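Local coordinates for protein glutathione S-transferase (Pseudomonas fluorescens, PDB 3M3M) that binds glutathione and probably works as a glutathione transferase, joining the thiol of this tripeptide to electrophilic substrates, at residues Gly39-Thr43 with Glu44-Ala48; Tyr102-Glu105 with Pro106-Val110; Phe113-Tyr117 with Glu118-Glu122; His169-Glu173 with Gly174-Leu178. All coordinates share one frame; numbering follows the deposited sequence.

Contact 1: residues Gly39-Thr43 with Glu44-Ala48; sequences GDTQT and EAFLA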
loop_
_atom_site.group_PDB
_atom_site.type_symbol
_atom_site.label_atom_id
_atom_site.label_comp_id
_atom_site.label_asym_id
_atom_site.label_seq_id
_atom_site.Cartn_x
_atom_site.Cartn_y
_atom_site.Cartn_z
ATOM N N GLY A 39 18.604 10.942 2.299
ATOM C CA GLY A 39 19.184 11.075 0.964
ATOM C C GLY A 39 19.360 9.756 0.177
ATOM O O GLY A 39 19.812 9.773 -0.986
ATOM N N ASP A 40 18.874 8.632 0.735
ATOM C CA ASP A 40 19.260 7.270 0.253
ATOM C C ASP A 40 18.638 6.986 -1.146
ATOM O O ASP A 40 19.180 6.114 -1.900
ATOM C CB ASP A 40 18.767 6.221 1.236
ATOM C CG ASP A 40 19.662 6.091 2.445
ATOM O OD1 ASP A 40 20.712 6.840 2.473
ATOM O OD2 ASP A 40 19.330 5.226 3.315
ATOM N N THR A 41 17.573 7.689 -1.504
ATOM C CA THR A 41 16.901 7.405 -2.789
ATOM C C THR A 41 17.410 8.307 -3.907
ATOM O O THR A 41 16.930 8.206 -5.040
ATOM C CB THR A 41 15.339 7.582 -2.720
ATOM O OG1 THR A 41 14.969 8.923 -2.289
ATOM C CG2 THR A 41 14.717 6.494 -1.820
ATOM N N GLN A 42 18.348 9.201 -3.581
ATOM C CA GLN A 42 18.887 10.148 -4.584
ATOM C C GLN A 42 20.303 9.818 -4.989
ATOM O O GLN A 42 20.896 10.587 -5.776
ATOM C CB GLN A 42 18.882 11.587 -4.030
ATOM C CG GLN A 42 17.490 12.083 -3.574
ATOM C CD GLN A 42 17.554 13.557 -3.089
ATOM O OE1 GLN A 42 18.364 13.898 -2.219
ATOM N NE2 GLN A 42 16.738 14.435 -3.694
ATOM N N THR A 43 20.856 8.711 -4.527
ATOM C CA THR A 43 22.201 8.317 -4.946
ATOM C C THR A 43 22.178 7.624 -6.314
ATOM O O THR A 43 21.214 7.007 -6.661
ATOM C CB THR A 43 22.801 7.352 -3.962
ATOM O OG1 THR A 43 22.065 6.113 -3.931
ATOM C CG2 THR A 43 22.786 8.068 -2.498
ATOM N N GLU A 44 23.303 7.604 -7.021
ATOM C CA GLU A 44 23.359 6.822 -8.264
ATOM C C GLU A 44 23.191 5.359 -8.067
ATOM O O GLU A 44 22.631 4.666 -8.993
ATOM C CB GLU A 44 24.698 7.054 -9.053
ATOM C CG GLU A 44 24.831 8.461 -9.459
ATOM C CD GLU A 44 23.875 8.840 -10.596
ATOM O OE1 GLU A 44 23.393 7.921 -11.355
ATOM O OE2 GLU A 44 23.620 10.060 -10.694
ATOM N N ALA A 45 23.666 4.862 -6.907
ATOM C CA ALA A 45 23.529 3.482 -6.604
ATOM C C ALA A 45 21.994 3.151 -6.562
ATOM O O ALA A 45 21.543 2.174 -7.130
ATOM C CB ALA A 45 24.190 3.254 -5.164
ATOM N N PHE A 46 21.251 4.000 -5.893
ATOM C CA PHE A 46 19.807 3.726 -5.774
ATOM C C PHE A 46 19.114 3.896 -7.181
ATOM O O PHE A 46 18.288 3.081 -7.573
ATOM C CB PHE A 46 19.131 4.610 -4.763
ATOM C CG PHE A 46 17.698 4.136 -4.511
ATOM C CD1 PHE A 46 17.458 3.040 -3.665
ATOM C CD2 PHE A 46 16.657 4.680 -5.265
ATOM C CE1 PHE A 46 16.075 2.606 -3.478
ATOM C CE2 PHE A 46 15.321 4.296 -5.107
ATOM C CZ PHE A 46 15.024 3.250 -4.198
ATOM N N LEU A 47 19.492 4.959 -7.879
ATOM C CA LEU A 47 18.834 5.282 -9.167
ATOM C C LEU A 47 19.059 4.190 -10.203
ATOM O O LEU A 47 18.246 3.994 -11.146
ATOM C CB LEU A 47 19.259 6.646 -9.625
ATOM C CG LEU A 47 18.798 7.767 -8.727
ATOM C CD1 LEU A 47 19.530 9.106 -9.023
ATOM C CD2 LEU A 47 17.252 7.963 -8.819
ATOM N N ALA A 48 20.189 3.456 -10.099
ATOM C CA ALA A 48 20.364 2.282 -10.968
ATOM C C ALA A 48 19.278 1.205 -10.704
ATOM O O ALA A 48 19.025 0.382 -11.587
ATOM C CB ALA A 48 21.794 1.633 -10.748
#
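The backbone runs from T43 straight into the short helix 44-47, where L47 N donates 2.9 Å to T43 O, just after a type I turn from G39 to Q42 that Q42 N closes on G39 O. T43 is the N-cap of that helix. Its OG1 sits between the backbone N and the carbonyl carbon (chi1 65°), a rotation that aims it at the first helical turn, where it accepts from F46 N at 3.0 Å with a fairly straight bond of 155°. L47 packs along the same carbonyl: its CG lies 3.3 Å from T43 O and its CD2 reaches toward T41 O.

F46 holds the turn against the helix. With CG swung opposite the backbone N (chi1 -171°), the ring runs side by side with T41, pointing the same way. T41 CA lies over one face, 4.1 Å from the ring centroid in a CH-pi contact, and T41 CG2 stands 4.0 Å above the same ring plane, offset toward its rim. At the root of the ring, F46 CB meets D40 O at 3.2 Å. Replacing F46 by an alanine removes the ring, which is likely to leave T41 CA and CG2 without their support and let the turn shift against the helix.

T41 is a glutathione-binding residue, its OG1 making a weak hydrogen bond to glutathione O31, and F46 also touches I55 of the same pocket. The chemistry thus divides the work: T43 satisfies an N-H of the first helical turn, while the apolar ring of F46 probably helps to steady a residue that faces the ligand.

Contact 2: residues Tyr102-Glu105 with Pro106-Val110; sequences YSHE and PYIAV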
loop_
_atom_site.group_PDB
_atom_site.type_symbol
_atom_site.label_atom_id
_atom_site.label_comp_id
_atom_site.label_asym_id
_atom_site.label_seq_id
_atom_site.Cartn_x
_atom_site.Cartn_y
_atom_site.Cartn_z
ATOM N N TYR A 102 -4.110 6.574 -7.964
ATOM C CA TYR A 102 -4.519 7.852 -8.597
ATOM C C TYR A 102 -5.434 8.666 -7.649
ATOM O O TYR A 102 -5.300 9.893 -7.492
ATOM C CB TYR A 102 -5.253 7.571 -9.936
ATOM C CG TYR A 102 -5.383 8.877 -10.690
ATOM C CD1 TYR A 102 -4.318 9.309 -11.471
ATOM C CD2 TYR A 102 -6.521 9.695 -10.548
ATOM C CE1 TYR A 102 -4.331 10.549 -12.143
ATOM C CE2 TYR A 102 -6.553 10.941 -11.245
ATOM C CZ TYR A 102 -5.447 11.318 -12.042
ATOM O OH TYR A 102 -5.448 12.570 -12.681
ATOM N N SER A 103 -6.328 7.961 -6.965
ATOM C CA SER A 103 -7.435 8.577 -6.232
ATOM C C SER A 103 -7.330 8.502 -4.721
ATOM O O SER A 103 -8.142 9.099 -4.056
ATOM C CB SER A 103 -8.770 7.901 -6.682
ATOM O OG SER A 103 -9.044 8.316 -8.059
ATOM N N HIS A 104 -6.422 7.718 -4.164
ATOM C CA HIS A 104 -6.391 7.394 -2.736
ATOM C C HIS A 104 -5.003 7.732 -2.124
ATOM O O HIS A 104 -4.890 8.635 -1.347
ATOM C CB HIS A 104 -6.707 5.903 -2.601
ATOM C CG HIS A 104 -6.728 5.359 -1.212
ATOM N ND1 HIS A 104 -5.605 4.864 -0.595
ATOM C CD2 HIS A 104 -7.746 5.163 -0.356
ATOM C CE1 HIS A 104 -5.927 4.417 0.598
ATOM N NE2 HIS A 104 -7.215 4.605 0.776
ATOM N N GLU A 105 -3.972 7.020 -2.583
ATOM C CA GLU A 105 -2.628 7.244 -2.034
ATOM C C GLU A 105 -2.212 8.770 -1.942
ATOM O O GLU A 105 -1.767 9.238 -0.889
ATOM C CB GLU A 105 -1.565 6.333 -2.768
ATOM C CG GLU A 105 -0.301 6.082 -1.959
ATOM C CD GLU A 105 0.756 7.117 -2.110
ATOM O OE1 GLU A 105 0.473 8.251 -2.649
ATOM O OE2 GLU A 105 1.927 6.862 -1.648
ATOM N N PRO A 106 -2.387 9.584 -3.023
ATOM C CA PRO A 106 -1.888 10.961 -2.910
ATOM C C PRO A 106 -2.620 11.782 -1.874
ATOM O O PRO A 106 -2.120 12.886 -1.556
ATOM C CB PRO A 106 -2.250 11.556 -4.284
ATOM C CG PRO A 106 -2.214 10.343 -5.254
ATOM C CD PRO A 106 -2.895 9.302 -4.379
ATOM N N TYR A 107 -3.759 11.313 -1.373
ATOM C CA TYR A 107 -4.509 12.088 -0.339
ATOM C C TYR A 107 -4.272 11.451 1.038
ATOM O O TYR A 107 -3.949 12.128 1.978
ATOM C CB TYR A 107 -6.023 12.126 -0.686
ATOM C CG TYR A 107 -6.135 12.594 -2.155
ATOM C CD1 TYR A 107 -5.557 13.777 -2.529
ATOM C CD2 TYR A 107 -6.657 11.771 -3.147
ATOM C CE1 TYR A 107 -5.570 14.259 -3.869
ATOM C CE2 TYR A 107 -6.654 12.198 -4.495
ATOM C CZ TYR A 107 -6.095 13.444 -4.839
ATOM O OH TYR A 107 -6.053 13.929 -6.162
ATOM N N ILE A 108 -4.441 10.119 1.143
ATOM C CA ILE A 108 -4.307 9.426 2.435
ATOM C C ILE A 108 -2.853 9.447 2.828
ATOM O O ILE A 108 -2.554 9.870 3.932
ATOM C CB ILE A 108 -4.875 7.995 2.451
ATOM C CG1 ILE A 108 -6.337 7.963 1.870
ATOM C CG2 ILE A 108 -4.653 7.339 3.849
ATOM C CD1 ILE A 108 -7.378 8.692 2.702
ATOM N N ALA A 109 -1.953 9.070 1.940
ATOM C CA ALA A 109 -0.539 8.965 2.326
ATOM C C ALA A 109 0.054 10.358 2.593
ATOM O O ALA A 109 0.829 10.511 3.537
ATOM C CB ALA A 109 0.332 8.265 1.217
ATOM N N VAL A 110 -0.281 11.346 1.754
ATOM C CA VAL A 110 0.323 12.668 1.918
ATOM C C VAL A 110 -0.247 13.378 3.170
ATOM O O VAL A 110 0.498 14.072 3.889
ATOM C CB VAL A 110 0.203 13.508 0.602
ATOM C CG1 VAL A 110 0.888 14.901 0.718
ATOM C CG2 VAL A 110 0.924 12.754 -0.534
HETATM O O HOH W 1 -6.854 12.438 -8.086
#
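H104 O is gripped by two backbone donors, I108 N and Y107 N, each at 2.9 Å. I108 N comes almost head-on, with an N-H...O angle of 173°, whereas Y107 N comes from above the carbonyl plane. The double grip belongs to the kink in helix 87-117: P106 has no N-H, and a wider pi-type turn precedes it. The I108 bond has the regular four-residue span, the Y107 bond one residue less; A109 N carries the pattern on, 2.8 Å from E105 O.

H104 takes its CG opposite the backbone N (chi1 -180°), which lays the imidazole beneath the next turn; I108 CG1 sits over its centre, 3.7 Å from the centroid. A serine in its place would probably open a gap under I108 and lose the weak hydrogen bond between H104 NE2 and T168 OG1. Y107 brings its ring edge to S103 O, with CD2 at 3.2 Å in the ring plane, and a water joins Y107 OH (2.6 Å) to Y102 O. E105 CD packs 3.5 Å from A109 CB.

Helix 159-168 covers one flank, with L164 on H104 and Y167 on E105, I108 and A109, while helix 125-146 brings M142 to H104 and L131 to Y107.

Contact 3: residues Phe113-Tyr117 with Glu118-Glu122; sequences FIQLY and EGLPE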
loop_
_atom_site.group_PDB
_atom_site.type_symbol
_atom_site.label_atom_id
_atom_site.label_comp_id
_atom_site.label_asym_id
_atom_site.label_seq_id
_atom_site.Cartn_x
_atom_site.Cartn_y
_atom_site.Cartn_z
ATOM N N PHE A 113 1.657 11.980 5.903
ATOM C CA PHE A 113 3.031 12.563 5.943
ATOM C C PHE A 113 3.018 13.940 6.596
ATOM O O PHE A 113 3.787 14.193 7.529
ATOM C CB PHE A 113 3.650 12.666 4.560
ATOM C CG PHE A 113 5.023 13.237 4.593
ATOM C CD1 PHE A 113 6.088 12.472 5.015
ATOM C CD2 PHE A 113 5.234 14.584 4.196
ATOM C CE1 PHE A 113 7.372 13.020 5.025
ATOM C CE2 PHE A 113 6.521 15.125 4.266
ATOM C CZ PHE A 113 7.560 14.351 4.689
ATOM N N ILE A 114 2.095 14.785 6.159
ATOM C CA ILE A 114 1.970 16.135 6.727
ATOM C C ILE A 114 1.743 16.098 8.223
ATOM O O ILE A 114 2.414 16.834 8.984
ATOM C CB ILE A 114 0.848 16.938 5.991
ATOM C CG1 ILE A 114 1.350 17.313 4.571
ATOM C CG2 ILE A 114 0.460 18.231 6.775
ATOM C CD1 ILE A 114 0.107 17.844 3.649
ATOM N N GLN A 115 0.791 15.287 8.678
ATOM C CA GLN A 115 0.438 15.267 10.095
ATOM C C GLN A 115 1.475 14.457 10.911
ATOM O O GLN A 115 1.969 14.915 11.911
ATOM C CB GLN A 115 -0.928 14.652 10.282
ATOM C CG GLN A 115 -1.405 14.604 11.748
ATOM C CD GLN A 115 -2.850 14.164 11.864
ATOM O OE1 GLN A 115 -3.651 14.328 10.914
ATOM N NE2 GLN A 115 -3.207 13.594 13.036
ATOM N N LEU A 116 1.727 13.217 10.546
ATOM C CA LEU A 116 2.577 12.388 11.395
ATOM C C LEU A 116 4.084 12.795 11.255
ATOM O O LEU A 116 4.841 12.730 12.288
ATOM C CB LEU A 116 2.420 10.933 10.910
ATOM C CG LEU A 116 3.255 9.948 11.754
ATOM C CD1 LEU A 116 2.778 9.771 13.180
ATOM C CD2 LEU A 116 3.122 8.582 11.021
ATOM N N TYR A 117 4.532 13.088 10.022
ATOM C CA TYR A 117 5.981 13.332 9.790
ATOM C C TYR A 117 6.348 14.767 10.024
ATOM O O TYR A 117 7.460 15.023 10.464
ATOM C CB TYR A 117 6.484 12.912 8.456
ATOM C CG TYR A 117 6.716 11.441 8.349
ATOM C CD1 TYR A 117 8.011 10.936 8.463
ATOM C CD2 TYR A 117 5.649 10.543 8.157
ATOM C CE1 TYR A 117 8.256 9.572 8.378
ATOM C CE2 TYR A 117 5.890 9.153 8.067
ATOM C CZ TYR A 117 7.187 8.712 8.155
ATOM O OH TYR A 117 7.487 7.375 8.096
ATOM N N GLU A 118 5.423 15.677 9.710
ATOM C CA GLU A 118 5.753 17.104 9.840
ATOM C C GLU A 118 4.993 17.810 10.933
ATOM O O GLU A 118 5.186 19.035 11.095
ATOM C CB GLU A 118 5.619 17.822 8.504
ATOM C CG GLU A 118 6.719 17.366 7.544
ATOM C CD GLU A 118 6.830 18.121 6.233
ATOM O OE1 GLU A 118 5.826 18.725 5.840
ATOM O OE2 GLU A 118 7.919 18.083 5.591
ATOM N N GLY A 119 4.138 17.112 11.657
ATOM C CA GLY A 119 3.387 17.737 12.723
ATOM C C GLY A 119 2.357 18.787 12.363
ATOM O O GLY A 119 1.942 19.601 13.162
ATOM N N LEU A 120 1.912 18.710 11.126
ATOM C CA LEU A 120 0.842 19.525 10.593
ATOM C C LEU A 120 1.181 20.978 10.581
ATOM O O LEU A 120 0.557 21.738 11.211
ATOM C CB LEU A 120 -0.473 19.275 11.286
ATOM C CG LEU A 120 -1.615 19.189 10.286
ATOM C CD1 LEU A 120 -2.854 18.732 10.939
ATOM C CD2 LEU A 120 -1.825 20.418 9.415
ATOM N N PRO A 121 2.206 21.330 9.867
ATOM C CA PRO A 121 2.587 22.740 9.941
ATOM C C PRO A 121 1.506 23.626 9.434
ATOM O O PRO A 121 0.814 23.291 8.439
ATOM C CB PRO A 121 3.758 22.870 8.988
ATOM C CG PRO A 121 4.244 21.477 8.801
ATOM C CD PRO A 121 3.090 20.581 8.943
ATOM N N GLU A 122 1.423 24.823 10.019
ATOM C CA GLU A 122 0.450 25.806 9.492
ATOM C C GLU A 122 0.556 26.060 8.019
ATOM O O GLU A 122 -0.477 26.240 7.371
ATOM C CB GLU A 122 0.562 27.159 10.237
ATOM C CG GLU A 122 -0.297 27.101 11.470
ATOM C CD GLU A 122 -1.803 26.759 11.209
ATOM O OE1 GLU A 122 -2.491 27.485 10.428
ATOM O OE2 GLU A 122 -2.317 25.787 11.833
#
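The F113 ring and the E118 carboxylate meet obliquely, their planes 50° apart, neither stacked nor square. OE2 comes obliquely to the ring, 3.5 Å from F113 CE2, and E118 CD lies 3.6 Å from the same carbon. The glutamate gets there on an extended chain that runs back over the last helical turn. Its OE1 forms a salt bridge with R124, whose side chain also touches F113 and I114, and which probably offsets the carboxylate's charge beside the ring.

Beneath this, the helix comes undone through its carbonyls. I114 O takes the sound bond, from L120 N at 2.9 Å and 155°, six residues on. E118 N is divided between two weak bonds, one to F113 O at 3.1 Å and one to I114 O at 3.3 Å, and G119 N makes a third weak one to Q115 O.

I114 carries the apolar side. Its CG2 lies 4.1 Å from L120 CD2, the two side chains slanting across each other, and equally 4.1 Å from P121 CD, so one methyl touches both residues of the outgoing chain.

All this is characteristic of a helix C-terminus that widens into a pi-type turn and is broken by a glycine of positive phi, G119 (67°). Here it ends the long helix 87-117 and sends the chain toward helix 125-146 in the helical C-terminal domain of the glutathione transferase fold.

Contact 4: residues His169-Glu173 with Gly174-Leu178; sequences HVADE and GGFDL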
loop_
_atom_site.group_PDB
_atom_site.type_symbol
_atom_site.label_atom_id
_atom_site.label_comp_id
_atom_site.label_asym_id
_atom_site.label_seq_id
_atom_site.Cartn_x
_atom_site.Cartn_y
_atom_site.Cartn_z
ATOM N N HIS A 169 -5.376 1.512 6.689
ATOM C CA HIS A 169 -5.306 1.101 8.099
ATOM C C HIS A 169 -4.632 2.144 9.017
ATOM O O HIS A 169 -4.860 2.049 10.246
ATOM C CB HIS A 169 -4.698 -0.326 8.241
ATOM C CG HIS A 169 -3.235 -0.340 8.524
ATOM N ND1 HIS A 169 -2.281 -0.016 7.591
ATOM C CD2 HIS A 169 -2.556 -0.693 9.653
ATOM C CE1 HIS A 169 -1.072 -0.169 8.109
ATOM N NE2 HIS A 169 -1.211 -0.544 9.381
ATOM N N VAL A 170 -3.816 3.080 8.457
ATOM C CA VAL A 170 -3.180 4.159 9.224
ATOM C C VAL A 170 -3.754 5.545 8.814
ATOM O O VAL A 170 -3.163 6.602 9.054
ATOM C CB VAL A 170 -1.618 4.120 9.125
ATOM C CG1 VAL A 170 -1.110 2.899 9.967
ATOM C CG2 VAL A 170 -1.137 3.998 7.684
ATOM N N ALA A 171 -4.985 5.540 8.236
ATOM C CA ALA A 171 -5.554 6.804 7.754
ATOM C C ALA A 171 -5.819 7.740 8.934
ATOM O O ALA A 171 -5.730 8.955 8.760
ATOM C CB ALA A 171 -6.806 6.583 6.955
ATOM N N ASP A 172 -5.985 7.159 10.126
ATOM C CA ASP A 172 -6.125 8.015 11.294
ATOM C C ASP A 172 -4.897 8.840 11.574
ATOM O O ASP A 172 -4.990 9.961 12.127
ATOM C CB ASP A 172 -6.507 7.175 12.490
ATOM C CG ASP A 172 -5.370 6.252 12.882
ATOM O OD1 ASP A 172 -4.881 5.491 11.991
ATOM O OD2 ASP A 172 -4.909 6.327 14.045
ATOM N N GLU A 173 -3.717 8.363 11.162
ATOM C CA GLU A 173 -2.464 9.153 11.373
ATOM C C GLU A 173 -2.373 10.379 10.470
ATOM O O GLU A 173 -1.474 11.179 10.631
ATOM C CB GLU A 173 -1.195 8.316 11.162
ATOM C CG GLU A 173 -1.260 7.096 12.110
ATOM C CD GLU A 173 -0.131 6.107 12.040
ATOM O OE1 GLU A 173 0.680 6.151 11.105
ATOM O OE2 GLU A 173 -0.107 5.193 12.941
ATOM N N GLY A 174 -3.246 10.433 9.457
ATOM C CA GLY A 174 -3.390 11.624 8.583
ATOM C C GLY A 174 -4.727 12.365 8.880
ATOM O O GLY A 174 -5.118 13.271 8.104
ATOM N N GLY A 175 -5.369 12.019 10.016
ATOM C CA GLY A 175 -6.554 12.757 10.475
ATOM C C GLY A 175 -7.885 12.346 9.892
ATOM O O GLY A 175 -8.910 12.991 10.149
ATOM N N PHE A 176 -7.922 11.279 9.115
ATOM C CA PHE A 176 -9.201 10.674 8.720
ATOM C C PHE A 176 -9.889 9.880 9.811
ATOM O O PHE A 176 -9.281 9.044 10.504
ATOM C CB PHE A 176 -9.034 9.762 7.445
ATOM C CG PHE A 176 -8.441 10.508 6.286
ATOM C CD1 PHE A 176 -9.303 11.163 5.338
ATOM C CD2 PHE A 176 -7.034 10.568 6.093
ATOM C CE1 PHE A 176 -8.724 11.894 4.220
ATOM C CE2 PHE A 176 -6.489 11.336 4.984
ATOM C CZ PHE A 176 -7.334 11.990 4.075
ATOM N N ASP A 177 -11.202 10.100 9.926
ATOM C CA ASP A 177 -11.945 9.463 10.996
ATOM C C ASP A 177 -12.649 8.250 10.434
ATOM O O ASP A 177 -13.719 8.353 9.763
ATOM C CB ASP A 177 -12.955 10.483 11.538
ATOM C CG ASP A 177 -13.839 9.915 12.634
ATOM O OD1 ASP A 177 -13.719 8.735 13.073
ATOM O OD2 ASP A 177 -14.718 10.729 13.099
ATOM N N LEU A 178 -12.063 7.071 10.687
ATOM C CA LEU A 178 -12.611 5.877 10.060
ATOM C C LEU A 178 -13.858 5.427 10.766
ATOM O O LEU A 178 -14.474 4.491 10.340
ATOM C CB LEU A 178 -11.578 4.693 10.047
ATOM C CG LEU A 178 -10.352 5.067 9.120
ATOM C CD1 LEU A 178 -9.411 3.926 9.171
ATOM C CD2 LEU A 178 -10.784 5.312 7.685
#
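A171 and D172 receive G174, G175 and F176 in a Schellman motif, which finishes the short 3-10 turn at 171-173 and starts the chain on its way to helix 182-192. G174 comes first: its N donates to A171 O at 3.0 Å, continuing the 3-10 pattern, and its own carbonyl is taken by H132 NE2 of helix 125-146. Next, G175 reverses the chain with a positive phi of 85°, a conformation that favours glycine; its N reaches D172 O, also at 3.0 Å, from well above the carbonyl plane.

F176 closes the motif with its six-to-one bond, N to A171 O at 3.2 Å. A171 O is therefore held by two N-H groups, G174 N and F176 N, which arrive from opposite faces of its plane. The same oxygen lies in the plane of the F176 ring, at its edge, 3.4 Å from CD2. With CG opposite its carbonyl carbon (chi1 -56°), the phenylalanine sets CB 3.9 Å from A171 CB, the apolar pairing expected across a Schellman turn, and directs the ring toward H132 and edge-to-face with Y136. Its carbonyl O turns back to D172 CA at 3.4 Å in a CA-H...O contact.

D177 then leads away, its N bonded to Y136 OH and its OD1 to S179 OG. L178 swings back in: while also resting on M188 of helix 182-192, it ends with the methyl CD2 set 4.2 Å from A171 CB.

Overall arrangement
Contacts 2 and 3 follow each other along helix 87-117, their centres 15 Å apart, and contact 4 leans on both. I108 joins contacts 2 and 4, with CD1 3.6 Å from F176 CZ and CG2 3.9 Å from A171 CB; L116 CD2 of contact 3 lies 3.4 Å from E173 OE1 of contact 4, salt-bridged to R112. Contact 1 stands apart in the N-terminal, thioredoxin-like domain, its nearest atoms about 13 Å from those of contact 2 and about 11 Å from those of contact 3. Glutathione lies between contacts 1 and 2, about 3 Å from the T41 side chain and about 4 Å from that of E105. Y167, another glutathione-binding residue, ties contact 2 to the site.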